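Local coordinates for protein chitin elicitor receptor kinase 1 (Arabidopsis thaliana, PDB 4EBY) that probably senses chitin oligomers through its LysM ectodomain and is itself activated as an immune receptor kinase by chitin-induced dimerization, at residues 75-89 with 117-131. Sequence-based numbering, arbitrary orientation.
Sequences LGHNFSYSVRQEDTY and IPLSATLNVLVNCSC. With NAG (2-acetamido-2-deoxy-beta-D-glucopyranose), chain E; NAG (2-acetamido-2-deoxy-beta-D-glucopyranose), chain D.
Strands 75-82 and 122-128 pair antiparallel from Gly76 opposite Asn128 to Ser82 opposite Thr122, the strand pair of a LysM βααβ unit whose two helices, 89-96 and 103-109, lie between them in sequence. Phe79 and Val125 exchange two backbone hydrogen bonds, as do His77 with Val127 and Tyr81 with Leu123.

The tight side carries Phe79, Tyr81, Leu123, Val125 and Val127. Val127 CG2 meets the rim of the Phe79 ring, 3.6 Å from CE2, while His77 CD2 of the same strand lies over one ring face. Tyr81 runs alongside Leu123, and its CB rests on Val125 CG2 at 3.8 Å. Past the strands Val83 wedges in: with CG2 beside its own backbone N (CG1 anti, chi1 174°), that methyl touches Ile117 CG2 at 3.7 Å and also Ala121 and Leu123. Ile117 CD1 sits almost on the normal of the Tyr89 ring, 3.7 Å from its centroid, a CH-pi contact. Asp87 OD2 accepts hydrogen bonds from Tyr81 OH at 2.6 Å and Arg84 N, from opposite faces of its carboxylate, tying strand end to turn.

The other side is looser, with Ser80, Ser82 and Thr122 exposed; a water links Ser82 OG to Ser120 O. Here Asn78 and Asn128 are N-glycosylated, and Asn124 ND2 donates to O5 of the sugar on Asn78 (2.9 Å), while Asn124 OD1 accepts a hydrogen bond from Arg109 NE.

Disulfides from Cys129 to Cys67 and Cys131 to Cys5 anchor one end. Strand 122-128 is outermost in the sheet, strand 74-82 lies between it and 60-70, and helices 89-96 and 103-109 cover the apolar face through Val92 and Leu106.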
loop_
_atom_site.group_PDB
_atom_site.type_symbol
_atom_site.label_atom_id
_atom_site.label_comp_id
_atom_site.label_asym_id
_atom_site.label_seq_id
_atom_site.Cartn_x
_atom_site.Cartn_y
_atom_site.Cartn_z
ATOM N N LEU A 75 -0.841 -11.075 7.335
ATOM C CA LEU A 75 -1.719 -10.581 6.278
ATOM C C LEU A 75 -0.963 -9.833 5.196
ATOM O O LEU A 75 -0.108 -8.988 5.472
ATOM C CB LEU A 75 -2.762 -9.647 6.883
ATOM C CG LEU A 75 -3.748 -10.303 7.849
ATOM C CD1 LEU A 75 -4.532 -9.209 8.547
ATOM C CD2 LEU A 75 -4.672 -11.233 7.084
ATOM N N GLY A 76 -1.312 -10.129 3.956
ATOM C CA GLY A 76 -0.705 -9.427 2.838
ATOM C C GLY A 76 -1.312 -9.808 1.506
ATOM O O GLY A 76 -2.312 -10.527 1.431
ATOM N N HIS A 77 -0.706 -9.298 0.443
ATOM C CA HIS A 77 -1.153 -9.657 -0.894
ATOM C C HIS A 77 0.030 -9.820 -1.836
ATOM O O HIS A 77 0.954 -9.011 -1.792
ATOM C CB HIS A 77 -2.074 -8.577 -1.439
ATOM C CG HIS A 77 -2.609 -8.898 -2.797
ATOM N ND1 HIS A 77 -3.496 -9.934 -3.002
ATOM C CD2 HIS A 77 -2.346 -8.364 -4.006
ATOM C CE1 HIS A 77 -3.784 -9.998 -4.293
ATOM N NE2 HIS A 77 -3.079 -9.075 -4.929
ATOM N N ASN A 78 -0.025 -10.848 -2.685
ATOM C CA ASN A 78 0.962 -11.039 -3.754
ATOM C C ASN A 78 0.525 -10.323 -5.039
ATOM O O ASN A 78 -0.346 -10.815 -5.770
ATOM C CB ASN A 78 1.129 -12.523 -4.083
ATOM C CG ASN A 78 1.635 -13.344 -2.912
ATOM O OD1 ASN A 78 2.340 -12.838 -2.037
ATOM N ND2 ASN A 78 1.253 -14.632 -2.902
ATOM N N PHE A 79 1.123 -9.168 -5.304
ATOM C CA PHE A 79 0.980 -8.548 -6.627
ATOM C C PHE A 79 1.910 -9.231 -7.613
ATOM O O PHE A 79 2.767 -10.048 -7.243
ATOM C CB PHE A 79 1.287 -7.052 -6.577
ATOM C CG PHE A 79 0.319 -6.264 -5.751
ATOM C CD1 PHE A 79 -0.909 -5.902 -6.281
ATOM C CD2 PHE A 79 0.631 -5.889 -4.454
ATOM C CE1 PHE A 79 -1.817 -5.180 -5.528
ATOM C CE2 PHE A 79 -0.260 -5.151 -3.697
ATOM C CZ PHE A 79 -1.499 -4.792 -4.238
ATOM N N SER A 80 1.726 -8.919 -8.901
ATOM C CA SER A 80 2.595 -9.472 -9.929
ATOM C C SER A 80 3.156 -8.322 -10.760
ATOM O O SER A 80 2.454 -7.344 -11.048
ATOM C CB SER A 80 1.835 -10.455 -10.825
ATOM O OG SER A 80 1.464 -11.629 -10.116
ATOM N N TYR A 81 4.419 -8.442 -11.147
ATOM C CA TYR A 81 5.112 -7.361 -11.838
ATOM C C TYR A 81 5.907 -7.895 -13.011
ATOM O O TYR A 81 6.726 -8.792 -12.853
ATOM C CB TYR A 81 6.045 -6.609 -10.870
ATOM C CG TYR A 81 6.863 -5.563 -11.569
ATOM C CD1 TYR A 81 6.287 -4.353 -11.954
ATOM C CD2 TYR A 81 8.201 -5.788 -11.874
ATOM C CE1 TYR A 81 7.028 -3.409 -12.625
ATOM C CE2 TYR A 81 8.957 -4.835 -12.547
ATOM C CZ TYR A 81 8.359 -3.657 -12.920
ATOM O OH TYR A 81 9.105 -2.723 -13.596
ATOM N N SER A 82 5.664 -7.344 -14.210
ATOM C CA SER A 82 6.442 -7.742 -15.375
ATOM C C SER A 82 7.690 -6.876 -15.507
ATOM O O SER A 82 7.611 -5.641 -15.565
ATOM C CB SER A 82 5.581 -7.687 -16.637
ATOM O OG SER A 82 6.357 -8.068 -17.771
ATOM N N VAL A 83 8.845 -7.538 -15.534
ATOM C CA VAL A 83 10.140 -6.873 -15.505
ATOM C C VAL A 83 10.466 -6.124 -16.791
ATOM O O VAL A 83 10.288 -6.654 -17.901
ATOM C CB VAL A 83 11.260 -7.882 -15.190
ATOM C CG1 VAL A 83 12.613 -7.242 -15.311
ATOM C CG2 VAL A 83 11.058 -8.405 -13.775
ATOM N N ARG A 84 10.964 -4.901 -16.612
ATOM C CA ARG A 84 11.396 -4.046 -17.716
ATOM C C ARG A 84 12.911 -3.794 -17.710
ATOM O O ARG A 84 13.636 -4.193 -16.785
ATOM C CB ARG A 84 10.627 -2.725 -17.656
ATOM C CG ARG A 84 9.119 -2.906 -17.695
ATOM C CD ARG A 84 8.399 -1.738 -17.049
ATOM N NE ARG A 84 8.634 -0.493 -17.773
ATOM C CZ ARG A 84 7.877 -0.058 -18.775
ATOM N NH1 ARG A 84 6.831 -0.768 -19.179
ATOM N NH2 ARG A 84 8.167 1.087 -19.376
ATOM N N GLN A 85 13.396 -3.140 -18.763
ATOM C CA GLN A 85 14.823 -2.934 -18.930
ATOM C C GLN A 85 15.460 -2.281 -17.712
ATOM O O GLN A 85 14.961 -1.276 -17.196
ATOM C CB GLN A 85 15.097 -2.092 -20.182
ATOM C CG GLN A 85 16.470 -2.320 -20.786
ATOM C CD GLN A 85 16.562 -3.639 -21.539
ATOM O OE1 GLN A 85 17.126 -4.616 -21.042
ATOM N NE2 GLN A 85 16.006 -3.670 -22.750
ATOM N N GLU A 86 16.552 -2.883 -17.254
ATOM C CA GLU A 86 17.375 -2.339 -16.181
ATOM C C GLU A 86 16.750 -2.394 -14.791
ATOM O O GLU A 86 17.274 -1.792 -13.853
ATOM C CB GLU A 86 17.837 -0.921 -16.522
ATOM C CG GLU A 86 18.842 -0.901 -17.677
ATOM C CD GLU A 86 19.398 0.478 -17.961
ATOM O OE1 GLU A 86 18.763 1.476 -17.562
ATOM O OE2 GLU A 86 20.475 0.564 -18.589
ATOM N N ASP A 87 15.643 -3.118 -14.649
ATOM C CA ASP A 87 15.053 -3.291 -13.324
ATOM C C ASP A 87 16.001 -4.020 -12.390
ATOM O O ASP A 87 16.775 -4.901 -12.805
ATOM C CB ASP A 87 13.715 -4.040 -13.395
ATOM C CG ASP A 87 12.566 -3.156 -13.824
ATOM O OD1 ASP A 87 12.730 -1.918 -13.834
ATOM O OD2 ASP A 87 11.474 -3.695 -14.133
ATOM N N THR A 88 15.949 -3.632 -11.118
ATOM C CA THR A 88 16.662 -4.312 -10.060
ATOM C C THR A 88 15.666 -4.490 -8.936
ATOM O O THR A 88 14.642 -3.797 -8.903
ATOM C CB THR A 88 17.838 -3.472 -9.518
ATOM O OG1 THR A 88 17.337 -2.227 -9.015
ATOM C CG2 THR A 88 18.839 -3.193 -10.631
ATOM N N TYR A 89 15.943 -5.411 -8.025
ATOM C CA TYR A 89 15.059 -5.577 -6.873
ATOM C C TYR A 89 14.947 -4.286 -6.074
ATOM O O TYR A 89 13.855 -3.927 -5.613
ATOM C CB TYR A 89 15.536 -6.716 -5.986
ATOM C CG TYR A 89 15.319 -8.100 -6.574
ATOM C CD1 TYR A 89 14.094 -8.479 -7.107
ATOM C CD2 TYR A 89 16.355 -9.036 -6.582
ATOM C CE1 TYR A 89 13.901 -9.760 -7.634
ATOM C CE2 TYR A 89 16.170 -10.315 -7.120
ATOM C CZ TYR A 89 14.945 -10.668 -7.636
ATOM O OH TYR A 89 14.762 -11.935 -8.162
ATOM N N ILE A 117 17.973 -10.412 -13.768
ATOM C CA ILE A 117 16.522 -10.399 -13.843
ATOM C C ILE A 117 16.107 -10.032 -15.265
ATOM O O ILE A 117 16.113 -8.855 -15.643
ATOM C CB ILE A 117 15.885 -9.386 -12.875
ATOM C CG1 ILE A 117 16.545 -9.457 -11.489
ATOM C CG2 ILE A 117 14.394 -9.654 -12.768
ATOM C CD1 ILE A 117 16.007 -8.405 -10.518
ATOM N N PRO A 118 15.728 -11.036 -16.059
ATOM C CA PRO A 118 15.545 -10.782 -17.493
ATOM C C PRO A 118 14.254 -10.052 -17.861
ATOM O O PRO A 118 13.246 -10.128 -17.176
ATOM C CB PRO A 118 15.563 -12.196 -18.092
ATOM C CG PRO A 118 15.027 -13.050 -17.002
ATOM C CD PRO A 118 15.560 -12.461 -15.725
ATOM N N LEU A 119 14.301 -9.332 -18.981
ATOM C CA LEU A 119 13.120 -8.701 -19.534
ATOM C C LEU A 119 11.974 -9.711 -19.614
ATOM O O LEU A 119 12.158 -10.844 -20.098
ATOM C CB LEU A 119 13.457 -8.193 -20.943
ATOM C CG LEU A 119 12.750 -6.933 -21.425
ATOM C CD1 LEU A 119 13.263 -5.748 -20.628
ATOM C CD2 LEU A 119 13.031 -6.734 -22.926
ATOM N N SER A 120 10.827 -9.301 -19.099
ATOM C CA SER A 120 9.590 -10.083 -19.119
ATOM C C SER A 120 9.516 -11.240 -18.121
ATOM O O SER A 120 8.547 -11.997 -18.126
ATOM C CB SER A 120 9.237 -10.533 -20.535
ATOM O OG SER A 120 8.746 -9.414 -21.270
ATOM N N ALA A 121 10.509 -11.356 -17.247
ATOM C CA ALA A 121 10.309 -12.168 -16.044
ATOM C C ALA A 121 9.124 -11.573 -15.283
ATOM O O ALA A 121 8.812 -10.382 -15.427
ATOM C CB ALA A 121 11.562 -12.165 -15.167
ATOM N N THR A 122 8.457 -12.390 -14.468
ATOM C CA THR A 122 7.397 -11.892 -13.614
ATOM C C THR A 122 7.880 -12.056 -12.171
ATOM O O THR A 122 8.414 -13.118 -11.817
ATOM C CB THR A 122 6.114 -12.692 -13.786
ATOM O OG1 THR A 122 5.650 -12.578 -15.148
ATOM C CG2 THR A 122 5.052 -12.172 -12.858
ATOM N N LEU A 123 7.701 -11.000 -11.382
ATOM C CA LEU A 123 8.022 -11.050 -9.959
ATOM C C LEU A 123 6.762 -11.181 -9.147
ATOM O O LEU A 123 5.730 -10.562 -9.451
ATOM C CB LEU A 123 8.752 -9.770 -9.514
ATOM C CG LEU A 123 10.041 -9.421 -10.270
ATOM C CD1 LEU A 123 10.676 -8.162 -9.648
ATOM C CD2 LEU A 123 11.045 -10.589 -10.292
ATOM N N ASN A 124 6.882 -11.963 -8.071
ATOM C CA ASN A 124 5.912 -12.016 -6.986
ATOM C C ASN A 124 6.274 -10.901 -6.010
ATOM O O ASN A 124 7.392 -10.866 -5.488
ATOM C CB ASN A 124 6.017 -13.391 -6.319
ATOM C CG ASN A 124 4.977 -13.605 -5.232
ATOM O OD1 ASN A 124 4.804 -12.771 -4.353
ATOM N ND2 ASN A 124 4.278 -14.737 -5.296
ATOM N N VAL A 125 5.348 -9.955 -5.823
ATOM C CA VAL A 125 5.611 -8.756 -5.017
ATOM C C VAL A 125 4.689 -8.717 -3.815
ATOM O O VAL A 125 3.482 -8.538 -3.972
ATOM C CB VAL A 125 5.350 -7.493 -5.851
ATOM C CG1 VAL A 125 5.637 -6.249 -5.020
ATOM C CG2 VAL A 125 6.226 -7.493 -7.130
ATOM N N LEU A 126 5.249 -8.899 -2.617
ATOM C CA LEU A 126 4.438 -8.924 -1.403
ATOM C C LEU A 126 4.261 -7.542 -0.797
ATOM O O LEU A 126 5.230 -6.824 -0.537
ATOM C CB LEU A 126 5.097 -9.858 -0.369
ATOM C CG LEU A 126 4.384 -9.895 0.978
ATOM C CD1 LEU A 126 2.983 -10.445 0.791
ATOM C CD2 LEU A 126 5.202 -10.755 1.969
ATOM N N VAL A 127 3.009 -7.169 -0.557
ATOM C CA VAL A 127 2.720 -5.950 0.180
ATOM C C VAL A 127 1.843 -6.367 1.363
ATOM O O VAL A 127 0.812 -7.037 1.177
ATOM C CB VAL A 127 1.949 -4.955 -0.711
ATOM C CG1 VAL A 127 1.492 -3.759 0.090
ATOM C CG2 VAL A 127 2.833 -4.488 -1.909
ATOM N N ASN A 128 2.243 -5.983 2.570
ATOM C CA ASN A 128 1.506 -6.412 3.751
ATOM C C ASN A 128 0.313 -5.511 4.026
ATOM O O ASN A 128 0.198 -4.417 3.456
ATOM C CB ASN A 128 2.446 -6.436 4.945
ATOM C CG ASN A 128 3.427 -7.577 4.873
ATOM O OD1 ASN A 128 3.189 -8.573 4.173
ATOM N ND2 ASN A 128 4.529 -7.454 5.633
ATOM N N CYS A 129 -0.591 -5.986 4.883
ATOM C CA CYS A 129 -1.774 -5.194 5.211
ATOM C C CYS A 129 -2.225 -5.546 6.609
ATOM O O CYS A 129 -1.671 -6.447 7.230
ATOM C CB CYS A 129 -2.904 -5.475 4.209
ATOM S SG CYS A 129 -3.286 -7.253 3.920
ATOM N N SER A 130 -3.242 -4.830 7.079
ATOM C CA SER A 130 -3.853 -5.093 8.380
ATOM C C SER A 130 -5.365 -5.069 8.239
ATOM O O SER A 130 -5.894 -4.304 7.432
ATOM C CB SER A 130 -3.456 -4.007 9.368
ATOM O OG SER A 130 -4.074 -4.259 10.642
ATOM N N CYS A 131 -6.039 -5.886 9.058
ATOM C CA CYS A 131 -7.493 -5.861 9.194
ATOM C C CYS A 131 -7.923 -5.242 10.519
ATOM O O CYS A 131 -9.117 -5.222 10.833
ATOM C CB CYS A 131 -8.085 -7.269 9.053
ATOM S SG CYS A 131 -7.750 -7.991 7.413
HETATM C C1 NAG E . 2.071 -15.556 -2.135
HETATM C C2 NAG E . 1.180 -16.765 -1.824
HETATM C C3 NAG E . 2.004 -17.785 -1.049
HETATM C C4 NAG E . 3.235 -18.154 -1.861
HETATM C C5 NAG E . 4.005 -16.919 -2.298
HETATM C C6 NAG E . 5.159 -17.318 -3.219
HETATM C C7 NAG E . -1.227 -16.794 -1.365
HETATM C C8 NAG E . -2.352 -16.228 -0.530
HETATM N N2 NAG E . 0.009 -16.411 -1.039
HETATM O O3 NAG E . 1.220 -18.935 -0.780
HETATM O O4 NAG E . 4.121 -18.927 -1.091
HETATM O O5 NAG E . 3.143 -16.004 -2.941
HETATM O O6 NAG E . 4.690 -17.874 -4.435
HETATM O O7 NAG E . -1.477 -17.571 -2.291
HETATM C C1 NAG D . 5.363 -8.633 5.791
HETATM C C2 NAG D . 6.807 -8.164 5.585
HETATM C C3 NAG D . 7.815 -9.275 5.868
HETATM C C4 NAG D . 7.507 -10.008 7.155
HETATM C C5 NAG D . 6.019 -10.333 7.264
HETATM C C6 NAG D . 5.674 -10.980 8.601
HETATM C C7 NAG D . 7.078 -6.566 3.758
HETATM C C8 NAG D . 7.332 -6.417 2.260
HETATM N N2 NAG D . 7.011 -7.802 4.195
HETATM O O3 NAG D . 9.132 -8.759 5.915
HETATM O O4 NAG D . 8.262 -11.207 7.156
HETATM O O5 NAG D . 5.251 -9.157 7.101
HETATM O O6 NAG D . 6.005 -10.135 9.680
HETATM O O7 NAG D . 6.912 -5.593 4.493
HETATM O O HOH W 1 6.227 -10.740 -18.477
HETATM O O HOH W 2 15.629 -6.345 -16.791
HETATM O O HOH W 3 17.532 -6.097 -15.095
#